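Local coordinates for protein cycloalternan-forming enzyme (Listeria monocytogenes serovar 1/2a, PDB 5F7U) that belongs to glycoside hydrolase family 31 and binds glycans in several pockets, including within its TIM-barrel domain, at residues Glu406-Trp411 and Val454-Pro459; Phe534-Gly539 and Ser568-Phe573. The protein carries 1 engineered substitution. All coordinates share one frame; numbering follows the deposited sequence.

Contact 1 (Glu406-Trp411 and Val454-Pro459). With GLC (alpha-D-glucopyranose), chain F; GLC (alpha-D-glucopyranose), chain B.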
ATOM      1  N   GLU A 406     -27.714 -11.897 -12.143  1.00 19.38           N
ATOM      2  CA  GLU A 406     -27.658 -13.200 -12.779  1.00 20.22           C
ATOM      3  C   GLU A 406     -26.521 -13.284 -13.779  1.00 19.75           C
ATOM      4  O   GLU A 406     -25.649 -14.128 -13.637  1.00 19.76           O
ATOM      5  CB  GLU A 406     -28.986 -13.517 -13.466  1.00 21.53           C
ATOM      6  CG  GLU A 406     -30.173 -13.672 -12.525  1.00 23.48           C
ATOM      7  CD  GLU A 406     -30.080 -14.868 -11.584  1.00 24.82           C
ATOM      8  OE1 GLU A 406     -29.150 -15.706 -11.684  1.00 25.46           O
ATOM      9  OE2 GLU A 406     -30.959 -14.965 -10.694  1.00 26.85           O
ATOM     10  N   THR A 407     -26.549 -12.420 -14.794  1.00 19.75           N
ATOM     11  CA  THR A 407     -25.492 -12.370 -15.803  1.00 19.63           C
ATOM     12  C   THR A 407     -24.364 -11.426 -15.373  1.00 19.24           C
ATOM     13  O   THR A 407     -23.225 -11.573 -15.807  1.00 19.59           O
ATOM     14  CB  THR A 407     -26.008 -11.855 -17.161  1.00 19.87           C
ATOM     15  OG1 THR A 407     -26.411 -10.480 -17.050  1.00 19.41           O
ATOM     16  CG2 THR A 407     -27.193 -12.718 -17.692  1.00 20.44           C
ATOM     17  N   TYR A 408     -24.713 -10.410 -14.589  1.00 19.12           N
ATOM     18  CA  TYR A 408     -23.788  -9.336 -14.199  1.00 18.52           C
ATOM     19  C   TYR A 408     -23.251  -8.497 -15.366  1.00 18.28           C
ATOM     20  O   TYR A 408     -22.235  -7.819 -15.223  1.00 18.09           O
ATOM     21  CB  TYR A 408     -22.661  -9.857 -13.277  1.00 18.42           C
ATOM     22  CG  TYR A 408     -23.226 -10.326 -11.974  1.00 18.84           C
ATOM     23  CD1 TYR A 408     -23.506  -9.407 -10.956  1.00 18.80           C
ATOM     24  CD2 TYR A 408     -23.541 -11.669 -11.779  1.00 19.71           C
ATOM     25  CE1 TYR A 408     -24.078  -9.816  -9.772  1.00 19.45           C
ATOM     26  CE2 TYR A 408     -24.122 -12.101 -10.591  1.00 20.24           C
ATOM     27  CZ  TYR A 408     -24.376 -11.161  -9.595  1.00 20.10           C
ATOM     28  OH  TYR A 408     -24.959 -11.579  -8.416  1.00 21.53           O
ATOM     29  N   TYR A 409     -23.918  -8.553 -16.523  1.00 18.17           N
ATOM     30  CA  TYR A 409     -23.622  -7.588 -17.574  1.00 18.04           C
ATOM     31  C   TYR A 409     -24.866  -6.884 -18.128  1.00 18.15           C
ATOM     32  O   TYR A 409     -24.755  -6.069 -19.047  1.00 18.67           O
ATOM     33  CB  TYR A 409     -22.728  -8.187 -18.680  1.00 18.19           C
ATOM     34  CG  TYR A 409     -23.345  -9.325 -19.454  1.00 18.84           C
ATOM     35  CD1 TYR A 409     -24.227  -9.074 -20.501  1.00 19.42           C
ATOM     36  CD2 TYR A 409     -23.017 -10.658 -19.158  1.00 18.85           C
ATOM     37  CE1 TYR A 409     -24.804 -10.118 -21.213  1.00 20.27           C
ATOM     38  CE2 TYR A 409     -23.581 -11.713 -19.875  1.00 19.41           C
ATOM     39  CZ  TYR A 409     -24.469 -11.431 -20.899  1.00 20.23           C
ATOM     40  OH  TYR A 409     -25.037 -12.449 -21.644  1.00 20.97           O
ATOM     41  N   ILE A 410     -26.030  -7.177 -17.538  1.00 18.02           N
ATOM     42  CA  ILE A 410     -27.313  -6.598 -17.946  1.00 18.19           C
ATOM     43  C   ILE A 410     -27.866  -5.819 -16.753  1.00 17.91           C
ATOM     44  O   ILE A 410     -27.818  -6.301 -15.616  1.00 17.38           O
ATOM     45  CB  ILE A 410     -28.304  -7.691 -18.400  1.00 18.81           C
ATOM     46  CG1 ILE A 410     -27.736  -8.442 -19.620  1.00 19.07           C
ATOM     47  CG2 ILE A 410     -29.705  -7.120 -18.703  1.00 19.05           C
ATOM     48  CD1 ILE A 410     -28.520  -9.692 -20.020  1.00 19.97           C
ATOM     49  N   TRP A 411     -28.361  -4.611 -17.032  1.00 17.94           N
ATOM     50  CA  TRP A 411     -28.986  -3.746 -16.030  1.00 17.85           C
ATOM     51  C   TRP A 411     -30.195  -4.405 -15.395  1.00 18.28           C
ATOM     52  O   TRP A 411     -30.999  -5.070 -16.081  1.00 18.67           O
ATOM     53  CB  TRP A 411     -29.369  -2.390 -16.650  1.00 18.23           C
ATOM     54  CG  TRP A 411     -28.154  -1.598 -16.918  1.00 18.08           C
ATOM     55  CD1 TRP A 411     -27.376  -1.641 -18.050  1.00 18.35           C
ATOM     56  CD2 TRP A 411     -27.501  -0.697 -16.005  1.00 17.58           C
ATOM     57  NE1 TRP A 411     -26.283  -0.790 -17.900  1.00 17.90           N
ATOM     58  CE2 TRP A 411     -26.339  -0.206 -16.659  1.00 17.43           C
ATOM     59  CE3 TRP A 411     -27.798  -0.241 -14.699  1.00 17.24           C
ATOM     60  CZ2 TRP A 411     -25.461   0.703 -16.052  1.00 16.98           C
ATOM     61  CZ3 TRP A 411     -26.917   0.677 -14.098  1.00 16.67           C
ATOM     62  CH2 TRP A 411     -25.764   1.133 -14.788  1.00 16.73           C
ATOM     63  N   VAL A 454     -17.816   3.579 -12.007  1.00 14.76           N
ATOM     64  CA  VAL A 454     -17.380   2.196 -12.252  1.00 14.79           C
ATOM     65  C   VAL A 454     -18.476   1.208 -11.827  1.00 14.67           C
ATOM     66  O   VAL A 454     -19.273   1.511 -10.927  1.00 14.72           O
ATOM     67  CB  VAL A 454     -16.003   1.851 -11.585  1.00 14.51           C
ATOM     68  CG1 VAL A 454     -14.929   2.844 -12.032  1.00 14.78           C
ATOM     69  CG2 VAL A 454     -16.099   1.815 -10.077  1.00 14.55           C
ATOM     70  N   LEU A 455     -18.544   0.062 -12.507  1.00 14.53           N
ATOM     71  CA  LEU A 455     -19.547  -0.966 -12.188  1.00 14.48           C
ATOM     72  C   LEU A 455     -18.901  -2.222 -11.606  1.00 14.27           C
ATOM     73  O   LEU A 455     -17.867  -2.679 -12.070  1.00 14.18           O
ATOM     74  CB  LEU A 455     -20.339  -1.345 -13.460  1.00 14.98           C
ATOM     75  CG  LEU A 455     -21.109  -0.219 -14.154  1.00 15.54           C
ATOM     76  CD1 LEU A 455     -21.919  -0.825 -15.304  1.00 15.99           C
ATOM     77  CD2 LEU A 455     -22.037   0.506 -13.179  1.00 15.31           C
ATOM     78  N   TRP A 456     -19.566  -2.802 -10.619  1.00 14.47           N
ATOM     79  CA  TRP A 456     -19.081  -3.991  -9.900  1.00 14.56           C
ATOM     80  C   TRP A 456     -19.139  -5.222 -10.807  1.00 14.69           C
ATOM     81  O   TRP A 456     -20.123  -5.408 -11.562  1.00 14.99           O
ATOM     82  CB  TRP A 456     -19.987  -4.180  -8.696  1.00 15.15           C
ATOM     83  CG  TRP A 456     -19.640  -5.213  -7.642  1.00 15.27           C
ATOM     84  CD1 TRP A 456     -18.901  -5.004  -6.496  1.00 15.12           C
ATOM     85  CD2 TRP A 456     -20.090  -6.580  -7.590  1.00 15.70           C
ATOM     86  NE1 TRP A 456     -18.866  -6.167  -5.745  1.00 15.23           N
ATOM     87  CE2 TRP A 456     -19.590  -7.142  -6.387  1.00 15.44           C
ATOM     88  CE3 TRP A 456     -20.873  -7.381  -8.436  1.00 16.05           C
ATOM     89  CZ2 TRP A 456     -19.841  -8.475  -6.019  1.00 15.83           C
ATOM     90  CZ3 TRP A 456     -21.112  -8.730  -8.066  1.00 16.44           C
ATOM     91  CH2 TRP A 456     -20.595  -9.251  -6.868  1.00 15.98           C
ATOM     92  N   GLN A 457     -18.097  -6.047 -10.714  1.00 14.19           N
ATOM     93  CA  GLN A 457     -17.977  -7.288 -11.494  1.00 14.45           C
ATOM     94  C   GLN A 457     -17.363  -8.413 -10.651  1.00 14.24           C
ATOM     95  O   GLN A 457     -16.715  -8.152  -9.628  1.00 13.83           O
ATOM     96  CB  GLN A 457     -17.059  -7.065 -12.711  1.00 14.55           C
ATOM     97  CG  GLN A 457     -17.604  -6.108 -13.750  1.00 15.17           C
ATOM     98  CD  GLN A 457     -18.668  -6.758 -14.612  1.00 15.86           C
ATOM     99  OE1 GLN A 457     -18.349  -7.430 -15.585  1.00 16.30           O
ATOM    100  NE2 GLN A 457     -19.927  -6.582 -14.248  1.00 15.90           N
ATOM    101  N   VAL A 458     -17.574  -9.640 -11.118  1.00 14.42           N
ATOM    102  CA  VAL A 458     -16.928 -10.861 -10.601  1.00 14.63           C
ATOM    103  C   VAL A 458     -16.361 -11.679 -11.779  1.00 15.25           C
ATOM    104  O   VAL A 458     -16.797 -11.488 -12.924  1.00 15.59           O
ATOM    105  CB  VAL A 458     -17.877 -11.740  -9.745  1.00 14.79           C
ATOM    106  CG1 VAL A 458     -18.111 -11.102  -8.389  1.00 14.80           C
ATOM    107  CG2 VAL A 458     -19.210 -11.975 -10.447  1.00 15.57           C
ATOM    108  N   PRO A 459     -15.418 -12.601 -11.501  1.00 15.31           N
ATOM    109  CA  PRO A 459     -14.782 -13.386 -12.577  1.00 15.82           C
ATOM    110  C   PRO A 459     -15.494 -14.719 -12.845  1.00 16.33           C
ATOM    111  O   PRO A 459     -14.968 -15.575 -13.553  1.00 16.89           O
ATOM    112  CB  PRO A 459     -13.381 -13.645 -12.001  1.00 15.50           C
ATOM    113  CG  PRO A 459     -13.620 -13.758 -10.511  1.00 15.17           C
ATOM    114  CD  PRO A 459     -14.699 -12.748 -10.208  1.00 14.92           C
TER
HETATM  115  C1  GLC F   3     -22.963  -7.729  -2.590  1.00 25.64           C
HETATM  116  C2  GLC F   3     -23.593  -9.115  -2.393  1.00 27.55           C
HETATM  117  C3  GLC F   3     -23.661  -9.890  -3.715  1.00 27.41           C
HETATM  118  C4  GLC F   3     -24.325  -9.058  -4.813  1.00 26.07           C
HETATM  119  C5  GLC F   3     -23.554  -7.736  -4.945  1.00 24.53           C
HETATM  120  C6  GLC F   3     -24.046  -6.820  -6.057  1.00 23.74           C
HETATM  121  O2  GLC F   3     -22.815  -9.879  -1.469  1.00 29.08           O
HETATM  122  O3  GLC F   3     -24.376 -11.118  -3.533  1.00 28.66           O
HETATM  123  O4  GLC F   3     -24.301  -9.796  -6.040  1.00 26.18           O
HETATM  124  O5  GLC F   3     -23.589  -7.034  -3.685  1.00 23.89           O
HETATM  125  O6  GLC F   3     -25.332  -6.305  -5.697  1.00 23.42           O
HETATM  126  C1  GLC B   2     -17.664  -7.912  -1.568  1.00 24.23           C
HETATM  127  C2  GLC B   2     -16.852  -6.600  -1.505  1.00 22.22           C
HETATM  128  C3  GLC B   2     -17.669  -5.410  -0.964  1.00 21.59           C
HETATM  129  C4  GLC B   2     -18.987  -5.268  -1.744  1.00 21.87           C
HETATM  130  C5  GLC B   2     -19.680  -6.625  -1.931  1.00 23.14           C
HETATM  131  C6  GLC B   2     -20.903  -6.563  -2.833  1.00 23.44           C
HETATM  132  O2  GLC B   2     -15.608  -6.815  -0.832  1.00 22.18           O
HETATM  133  O3  GLC B   2     -16.935  -4.177  -1.071  1.00 19.32           O
HETATM  134  O4  GLC B   2     -19.874  -4.368  -1.053  1.00 19.95           O
HETATM  135  O5  GLC B   2     -18.805  -7.664  -2.415  1.00 23.37           O
HETATM  136  O6  GLC B   2     -21.528  -7.859  -2.743  1.00 24.60           O

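Contact 2 (Phe534-Gly539 and Ser568-Phe573). Engineered in segment 534-539: Asn537 (natural residue Asp). With GLC (alpha-D-glucopyranose), chain B.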
ATOM      1  N   PHE A 534     -14.324  -0.616 -13.990  1.00 14.65           N
ATOM      2  CA  PHE A 534     -14.975  -1.694 -13.253  1.00 14.22           C
ATOM      3  C   PHE A 534     -14.392  -1.851 -11.865  1.00 13.74           C
ATOM      4  O   PHE A 534     -13.167  -1.712 -11.666  1.00 13.88           O
ATOM      5  CB  PHE A 534     -14.786  -3.019 -13.983  1.00 14.57           C
ATOM      6  CG  PHE A 534     -15.394  -3.056 -15.357  1.00 15.38           C
ATOM      7  CD1 PHE A 534     -16.763  -3.218 -15.512  1.00 15.82           C
ATOM      8  CD2 PHE A 534     -14.593  -2.912 -16.502  1.00 15.81           C
ATOM      9  CE1 PHE A 534     -17.340  -3.269 -16.795  1.00 16.64           C
ATOM     10  CE2 PHE A 534     -15.160  -2.940 -17.785  1.00 16.53           C
ATOM     11  CZ  PHE A 534     -16.537  -3.134 -17.926  1.00 16.80           C
ATOM     12  N   LYS A 535     -15.273  -2.175 -10.924  1.00 13.35           N
ATOM     13  CA  LYS A 535     -14.840  -2.647  -9.610  1.00 13.21           C
ATOM     14  C   LYS A 535     -14.818  -4.164  -9.665  1.00 13.46           C
ATOM     15  O   LYS A 535     -15.840  -4.825  -9.468  1.00 14.01           O
ATOM     16  CB  LYS A 535     -15.740  -2.114  -8.481  1.00 13.02           C
ATOM     17  CG  LYS A 535     -15.329  -2.624  -7.070  1.00 12.76           C
ATOM     18  CD  LYS A 535     -16.200  -1.981  -5.982  1.00 13.09           C
ATOM     19  CE  LYS A 535     -15.707  -2.433  -4.600  1.00 13.33           C
ATOM     20  NZ  LYS A 535     -16.515  -1.837  -3.478  1.00 14.12           N
ATOM     21  N   THR A 536     -13.637  -4.693  -9.961  1.00 13.63           N
ATOM     22  CA  THR A 536     -13.445  -6.128 -10.150  1.00 14.21           C
ATOM     23  C   THR A 536     -13.152  -6.794  -8.820  1.00 14.53           C
ATOM     24  O   THR A 536     -12.021  -6.797  -8.338  1.00 14.37           O
ATOM     25  CB  THR A 536     -12.345  -6.399 -11.195  1.00 14.19           C
ATOM     26  OG1 THR A 536     -11.336  -5.396 -11.094  1.00 14.41           O
ATOM     27  CG2 THR A 536     -12.939  -6.344 -12.590  1.00 14.57           C
ATOM     28  N   ASN A 537     -14.213  -7.301  -8.214  1.00 15.60           N
ATOM     29  CA  ASN A 537     -14.157  -7.952  -6.916  1.00 16.89           C
ATOM     30  C   ASN A 537     -13.885  -9.438  -7.052  1.00 16.59           C
ATOM     31  O   ASN A 537     -14.031 -10.011  -8.123  1.00 16.53           O
ATOM     32  CB  ASN A 537     -15.524  -7.801  -6.248  1.00 18.86           C
ATOM     33  CG  ASN A 537     -15.414  -7.571  -4.761  1.00 21.30           C
ATOM     34  OD1 ASN A 537     -14.593  -8.160  -4.066  1.00 20.86           O
ATOM     35  ND2 ASN A 537     -16.217  -6.644  -4.278  1.00 23.80           N
ATOM     36  N   GLY A 538     -13.535 -10.060  -5.931  1.00 16.08           N
ATOM     37  CA  GLY A 538     -13.278 -11.493  -5.898  1.00 15.75           C
ATOM     38  C   GLY A 538     -11.976 -11.881  -6.586  1.00 15.61           C
ATOM     39  O   GLY A 538     -11.058 -11.066  -6.740  1.00 15.20           O
ATOM     40  N   GLY A 539     -11.914 -13.140  -7.003  1.00 15.27           N
ATOM     41  CA  GLY A 539     -10.712 -13.661  -7.650  1.00 15.29           C
ATOM     42  C   GLY A 539      -9.997 -14.697  -6.807  1.00 15.21           C
ATOM     43  O   GLY A 539      -9.137 -15.420  -7.334  1.00 15.11           O
ATOM     44  N   SER A 568      -6.141  -7.677 -14.414  1.00 13.47           N
ATOM     45  CA  SER A 568      -5.418  -7.076 -15.540  1.00 14.15           C
ATOM     46  C   SER A 568      -6.212  -7.188 -16.842  1.00 14.92           C
ATOM     47  O   SER A 568      -6.211  -6.238 -17.638  1.00 15.19           O
ATOM     48  CB  SER A 568      -4.022  -7.684 -15.703  1.00 14.36           C
ATOM     49  OG  SER A 568      -4.082  -9.054 -16.076  1.00 14.63           O
ATOM     50  N   SER A 569      -6.916  -8.310 -17.044  1.00 14.99           N
ATOM     51  CA  SER A 569      -7.699  -8.484 -18.286  1.00 15.90           C
ATOM     52  C   SER A 569      -8.765  -7.408 -18.412  1.00 16.03           C
ATOM     53  O   SER A 569      -8.915  -6.794 -19.484  1.00 16.25           O
ATOM     54  CB  SER A 569      -8.348  -9.863 -18.365  1.00 16.25           C
ATOM     55  OG  SER A 569      -7.371 -10.865 -18.595  1.00 16.92           O
ATOM     56  N   TYR A 570      -9.494  -7.180 -17.319  1.00 15.55           N
ATOM     57  CA  TYR A 570     -10.525  -6.150 -17.304  1.00 15.75           C
ATOM     58  C   TYR A 570      -9.953  -4.742 -17.420  1.00 15.73           C
ATOM     59  O   TYR A 570     -10.538  -3.898 -18.103  1.00 16.12           O
ATOM     60  CB  TYR A 570     -11.319  -6.234 -16.026  1.00 15.46           C
ATOM     61  CG  TYR A 570     -12.609  -7.007 -16.074  1.00 15.69           C
ATOM     62  CD1 TYR A 570     -12.634  -8.381 -15.808  1.00 15.79           C
ATOM     63  CD2 TYR A 570     -13.824  -6.349 -16.289  1.00 15.97           C
ATOM     64  CE1 TYR A 570     -13.843  -9.083 -15.774  1.00 16.01           C
ATOM     65  CE2 TYR A 570     -15.036  -7.038 -16.262  1.00 16.22           C
ATOM     66  CZ  TYR A 570     -15.036  -8.408 -15.997  1.00 16.53           C
ATOM     67  OH  TYR A 570     -16.233  -9.111 -15.920  1.00 16.83           O
ATOM     68  N   PHE A 571      -8.845  -4.479 -16.716  1.00 15.02           N
ATOM     69  CA  PHE A 571      -8.217  -3.155 -16.726  1.00 15.35           C
ATOM     70  C   PHE A 571      -7.790  -2.786 -18.154  1.00 15.96           C
ATOM     71  O   PHE A 571      -8.098  -1.688 -18.633  1.00 15.90           O
ATOM     72  CB  PHE A 571      -6.991  -3.121 -15.789  1.00 15.10           C
ATOM     73  CG  PHE A 571      -6.271  -1.786 -15.755  1.00 15.58           C
ATOM     74  CD1 PHE A 571      -6.837  -0.676 -15.112  1.00 15.81           C
ATOM     75  CD2 PHE A 571      -5.014  -1.645 -16.347  1.00 16.08           C
ATOM     76  CE1 PHE A 571      -6.167   0.554 -15.082  1.00 16.20           C
ATOM     77  CE2 PHE A 571      -4.349  -0.421 -16.334  1.00 16.36           C
ATOM     78  CZ  PHE A 571      -4.917   0.680 -15.690  1.00 16.46           C
ATOM     79  N   ASP A 572      -7.095  -3.718 -18.814  1.00 16.47           N
ATOM     80  CA  ASP A 572      -6.624  -3.511 -20.195  1.00 17.79           C
ATOM     81  C   ASP A 572      -7.790  -3.359 -21.156  1.00 18.35           C
ATOM     82  O   ASP A 572      -7.775  -2.495 -22.039  1.00 18.41           O
ATOM     83  CB  ASP A 572      -5.758  -4.681 -20.670  1.00 18.76           C
ATOM     84  CG  ASP A 572      -4.441  -4.791 -19.914  1.00 19.59           C
ATOM     85  OD1 ASP A 572      -4.098  -3.868 -19.143  1.00 19.18           O
ATOM     86  OD2 ASP A 572      -3.761  -5.832 -20.091  1.00 20.68           O
ATOM     87  N   PHE A 573      -8.802  -4.201 -20.978  1.00 18.55           N
ATOM     88  CA  PHE A 573      -9.995  -4.133 -21.833  1.00 19.12           C
ATOM     89  C   PHE A 573     -10.699  -2.775 -21.731  1.00 19.19           C
ATOM     90  O   PHE A 573     -10.999  -2.153 -22.760  1.00 19.47           O
ATOM     91  CB  PHE A 573     -10.955  -5.278 -21.514  1.00 19.92           C
ATOM     92  CG  PHE A 573     -12.333  -5.093 -22.093  1.00 21.61           C
ATOM     93  CD1 PHE A 573     -12.530  -5.113 -23.473  1.00 22.73           C
ATOM     94  CD2 PHE A 573     -13.433  -4.908 -21.248  1.00 21.96           C
ATOM     95  CE1 PHE A 573     -13.820  -4.945 -24.023  1.00 23.76           C
ATOM     96  CE2 PHE A 573     -14.715  -4.747 -21.786  1.00 22.61           C
ATOM     97  CZ  PHE A 573     -14.904  -4.752 -23.166  1.00 23.24           C
TER
HETATM   98  C1  GLC B   2     -17.664  -7.912  -1.568  1.00 24.23           C
HETATM   99  C2  GLC B   2     -16.852  -6.600  -1.505  1.00 22.22           C
HETATM  100  C3  GLC B   2     -17.669  -5.410  -0.964  1.00 21.59           C
HETATM  101  C4  GLC B   2     -18.987  -5.268  -1.744  1.00 21.87           C
HETATM  102  C5  GLC B   2     -19.680  -6.625  -1.931  1.00 23.14           C
HETATM  103  C6  GLC B   2     -20.903  -6.563  -2.833  1.00 23.44           C
HETATM  104  O2  GLC B   2     -15.608  -6.815  -0.832  1.00 22.18           O
HETATM  105  O3  GLC B   2     -16.935  -4.177  -1.071  1.00 19.32           O
HETATM  106  O4  GLC B   2     -19.874  -4.368  -1.053  1.00 19.95           O
HETATM  107  O5  GLC B   2     -18.805  -7.664  -2.415  1.00 23.37           O
HETATM  108  O6  GLC B   2     -21.528  -7.859  -2.743  1.00 24.60           O

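Contact 1 (Glu406-Trp411 and Val454-Pro459)
Polar contact between Tyr408 and Gln457 rests on one hydrogen bond: Gln457 NE2 donates to Tyr408 O over 2.8 Å. The N-H...O angle is 162°, and the N-H meets the carbonyl oxygen almost head-on, close to the plane of the amide. A bend at chi2 (-77°) folds the Gln457 chain back, and NE2 also donates to the carbonyl oxygen of Trp456, 2.9 Å away, so two acceptors fix the rotation of the amide. Its OE1 accepts from Tyr570 OH and Arg522 NE. On the loop side, Thr407 OG1 takes the backbone N-H of Tyr409 in an ST turn that spans Tyr408.

Aromatic contact joins Tyr408 and Trp456, whose side chains extend in company. Tyr408 CE1 lies 3.6 Å from Trp456 CZ3 at the indole edge, and the planes meet obliquely at 52°. Apolar contact is lighter: Leu455 CD1 reaches Trp411 CZ2 at 3.9 Å, the one side chain lying roughly perpendicular to the other.

Sugar contact completes the group. C5 of the chain F glucose sits over one face of the Trp456 ring, toward the rim and 3.8 Å above its plane, while O4 lies at the edge of the Tyr408 ring. Tyr408 OH is hydrogen-bonded to Glu405. Aromatic side chains that border sugars in this way are characteristic of a carbohydrate-binding pocket, here at the C-terminal end of a TIM-barrel strand.

Contact 2 (Phe534-Gly539 and Ser568-Phe573)
Chi1 of Phe534 sets CG opposite its carbonyl carbon, and chi1 of -96° turns the Tyr570 ring so that its CD2 edge meets the Phe534 face. In Thr536, two residues along the strand, the first torsion likewise puts CG2 opposite the carbonyl carbon, facing the Tyr570 ring.

The Phe534-Tyr570 pair is T-shaped: the centroids are 5.1 Å apart and the planes stand at 77°. Tyr570 CD2 is the atom over the face, 3.5 Å from Phe534 CD2 and offset toward the rim. Thr536 makes a CH-pi contact with Tyr570, its CG2 lying 3.8 Å from the ring centroid and close to the ring normal. The tyrosine therefore presents its edge to one strand residue and a face to another. Phe573, one helical turn on, adds a looser contact, CD2 to Phe534 CE2 at 4.3 Å. Polar ends are engaged beyond the pair: Tyr570 OH has Trp518 as a partner besides Gln457, and Thr536 OG1 has Ser585.

Lys535 projects to the pocket side, fully extended; NZ forms a salt bridge with Glu400 and a weak hydrogen bond with O3 of the chain B glucose, 3.4 Å away. Asn537, an engineered residue, also lines this pocket, and its OD1 accepts from Gly538 N. Strand 534-536 and helical segment 568-573 run antiparallel (173°) with axes 9.6 Å apart, the strand-against-helix layer characteristic of a TIM barrel.

From the N terminus, the loop after strand 396-399 supplies 406-411, and contact 1 closes when the chain returns through helix 439-448 to strand 452-457. Contact 2 opens later, at strand 534-536, and closes on helix 555-577. The two closures are therefore in series, neither nested nor crossed. Their centres lie 11 Å apart, and the strands are parallel neighbours in the eight-stranded barrel, joined by Gln457 N to Lys535 O at 2.9 Å. Gln457 OE1 and Tyr570 OH, 2.7 Å apart, also tie the end of one strand to the outer helix. Contact 1 fastens a loop at the pocket, contact 2 a helix outside the barrel, and both reach the chain B glucose.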